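Demethylmenaquinone Methyltransferase (Thermus thermophilus, PDB 1J3L) is a compact alpha/beta protein of the Aldolase/RraA family, built as an assembly of three chains. Local coordinates at residues E2-D7 with L144-G149. Numbering follows the deposited sequence.
Sequences EARTTD and LADEDG
The guanidinium of Arg4 meets three carboxylates of the 144-149 turn, each at a different tilt. Asp146 OD2 lies at its edge, close to the guanidinium plane, 3.8 Å from Arg4 NE in a long salt bridge, with the two flat groups nearly perpendicular (81°). Glu147 approaches obliquely, its carboxylate turned 51° from the guanidinium; Arg4 NH2 and Glu147 OE2 are 2.6 Å apart, a salt bridge whose hydrogen bond is bent and weak. The carboxylate of Asp148 is tilted only 18° from the guanidinium, but its OD2 approaches obliquely and stands 3.6 Å from Arg4 NH2, another long salt bridge. Bends at chi2 and chi3 bring the arginine back to the turn, although its CB points away from it. Arg30, the stronger partner of Glu147, also pairs with its OE2, so one carboxylate oxygen serves two arginines and probably eases the closeness of their like charges. Asp146 uses both carboxylate oxygens: OD2 accepts the backbone N of Thr5 at 2.9 Å, nearly along the C-O axis, while OD1 takes Asp148 N at 2.7 Å in an Asx turn. This lies within the type I turn Asp146-Gly149, the beta hairpin connection between strands 142-146 and 149-153 of the mixed sheet, against which the start of helix 5-11 is docked. Arg4 is the N-cap residue of this helix, and Asp146 thus binds an amide in its first turn. With Thr5 OG1 anti to the backbone N, the methyl CG2 packs 3.5 Å from Asp148 CB; Thr6 CG2 leans on the same aspartate. Asp148 OD1 accepts a hydrogen bond from the backbone N of Thr98 of the second subunit, whose Pro115 also packs on Thr5. At the other end, Leu144 CD2 touches Ala3 CB at 4.1 Å.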
loop_
_atom_site.group_PDB
_atom_site.type_symbol
_atom_site.label_atom_id
_atom_site.label_comp_id
_atom_site.label_asym_id
_atom_site.label_seq_id
_atom_site.Cartn_x
_atom_site.Cartn_y
_atom_site.Cartn_z
ATOM N N GLU A 2 -16.176 19.144 -3.252
ATOM C CA GLU A 2 -16.830 19.441 -4.520
ATOM C C GLU A 2 -17.101 18.155 -5.293
ATOM O O GLU A 2 -17.373 17.120 -4.694
ATOM C CB GLU A 2 -15.946 20.352 -5.366
ATOM C CG GLU A 2 -14.625 19.732 -5.763
ATOM C CD GLU A 2 -13.950 20.496 -6.876
ATOM O OE1 GLU A 2 -13.516 21.640 -6.633
ATOM O OE2 GLU A 2 -13.861 19.952 -7.997
ATOM N N ALA A 3 -17.045 18.217 -6.622
ATOM C CA ALA A 3 -17.258 17.030 -7.449
ATOM C C ALA A 3 -16.626 15.824 -6.788
ATOM O O ALA A 3 -15.697 15.949 -5.987
ATOM C CB ALA A 3 -16.637 17.250 -8.838
ATOM N N ARG A 4 -17.106 14.655 -7.155
ATOM C CA ARG A 4 -16.559 13.470 -6.590
ATOM C C ARG A 4 -16.614 12.367 -7.592
ATOM O O ARG A 4 -17.440 12.337 -8.528
ATOM C CB ARG A 4 -17.317 12.974 -5.386
ATOM C CG ARG A 4 -16.835 13.515 -4.077
ATOM C CD ARG A 4 -15.339 13.343 -3.824
ATOM N NE ARG A 4 -15.023 12.563 -2.623
ATOM C CZ ARG A 4 -15.660 12.654 -1.456
ATOM N NH1 ARG A 4 -16.676 13.493 -1.300
ATOM N NH2 ARG A 4 -15.287 11.888 -0.439
ATOM N N THR A 5 -15.754 11.403 -7.333
ATOM C CA THR A 5 -15.615 10.273 -8.181
ATOM C C THR A 5 -16.842 9.407 -7.925
ATOM O O THR A 5 -17.440 8.938 -8.880
ATOM C CB THR A 5 -14.252 9.606 -7.833
ATOM O OG1 THR A 5 -13.711 8.929 -8.973
ATOM C CG2 THR A 5 -14.422 8.682 -6.650
ATOM N N THR A 6 -17.190 9.200 -6.651
ATOM C CA THR A 6 -18.313 8.365 -6.273
ATOM C C THR A 6 -19.646 8.886 -6.826
ATOM O O THR A 6 -20.299 8.210 -7.617
ATOM C CB THR A 6 -18.364 8.205 -4.727
ATOM O OG1 THR A 6 -18.365 9.493 -4.102
ATOM C CG2 THR A 6 -17.155 7.429 -4.245
ATOM N N ASP A 7 -20.047 10.089 -6.429
ATOM C CA ASP A 7 -21.312 10.655 -6.908
ATOM C C ASP A 7 -21.443 10.521 -8.411
ATOM O O ASP A 7 -22.414 9.959 -8.917
ATOM C CB ASP A 7 -21.434 12.142 -6.559
ATOM C CG ASP A 7 -21.237 12.413 -5.090
ATOM O OD1 ASP A 7 -21.502 11.503 -4.283
ATOM O OD2 ASP A 7 -20.825 13.542 -4.744
ATOM N N LEU A 144 -11.308 12.265 -13.327
ATOM C CA LEU A 144 -11.580 12.787 -12.006
ATOM C C LEU A 144 -10.754 11.950 -11.054
ATOM O O LEU A 144 -10.689 10.730 -11.186
ATOM C CB LEU A 144 -13.070 12.657 -11.685
ATOM C CG LEU A 144 -13.928 13.897 -11.946
ATOM C CD1 LEU A 144 -15.344 13.505 -12.312
ATOM C CD2 LEU A 144 -13.906 14.777 -10.712
ATOM N N ALA A 145 -10.112 12.603 -10.095
ATOM C CA ALA A 145 -9.290 11.877 -9.146
ATOM C C ALA A 145 -9.416 12.411 -7.735
ATOM O O ALA A 145 -9.350 13.623 -7.503
ATOM C CB ALA A 145 -7.830 11.915 -9.589
ATOM N N ASP A 146 -9.605 11.486 -6.797
ATOM C CA ASP A 146 -9.705 11.824 -5.384
ATOM C C ASP A 146 -9.388 10.591 -4.533
ATOM O O ASP A 146 -8.977 9.562 -5.063
ATOM C CB ASP A 146 -11.100 12.381 -5.048
ATOM C CG ASP A 146 -12.213 11.387 -5.314
ATOM O OD1 ASP A 146 -12.050 10.200 -4.964
ATOM O OD2 ASP A 146 -13.263 11.797 -5.858
ATOM N N GLU A 147 -9.583 10.704 -3.220
ATOM C CA GLU A 147 -9.309 9.613 -2.287
ATOM C C GLU A 147 -10.033 8.293 -2.560
ATOM O O GLU A 147 -9.610 7.251 -2.068
ATOM C CB GLU A 147 -9.627 10.046 -0.856
ATOM C CG GLU A 147 -11.104 10.283 -0.580
ATOM C CD GLU A 147 -11.551 11.713 -0.865
ATOM O OE1 GLU A 147 -10.726 12.531 -1.331
ATOM O OE2 GLU A 147 -12.738 12.018 -0.614
ATOM N N ASP A 148 -11.120 8.325 -3.325
ATOM C CA ASP A 148 -11.847 7.096 -3.611
ATOM C C ASP A 148 -11.440 6.482 -4.939
ATOM O O ASP A 148 -11.983 5.451 -5.337
ATOM C CB ASP A 148 -13.365 7.332 -3.613
ATOM C CG ASP A 148 -13.895 7.776 -2.259
ATOM O OD1 ASP A 148 -13.641 7.075 -1.257
ATOM O OD2 ASP A 148 -14.572 8.827 -2.203
ATOM N N GLY A 149 -10.499 7.111 -5.633
ATOM C CA GLY A 149 -10.065 6.562 -6.903
ATOM C C GLY A 149 -10.148 7.483 -8.107
ATOM O O GLY A 149 -10.189 8.705 -7.974
#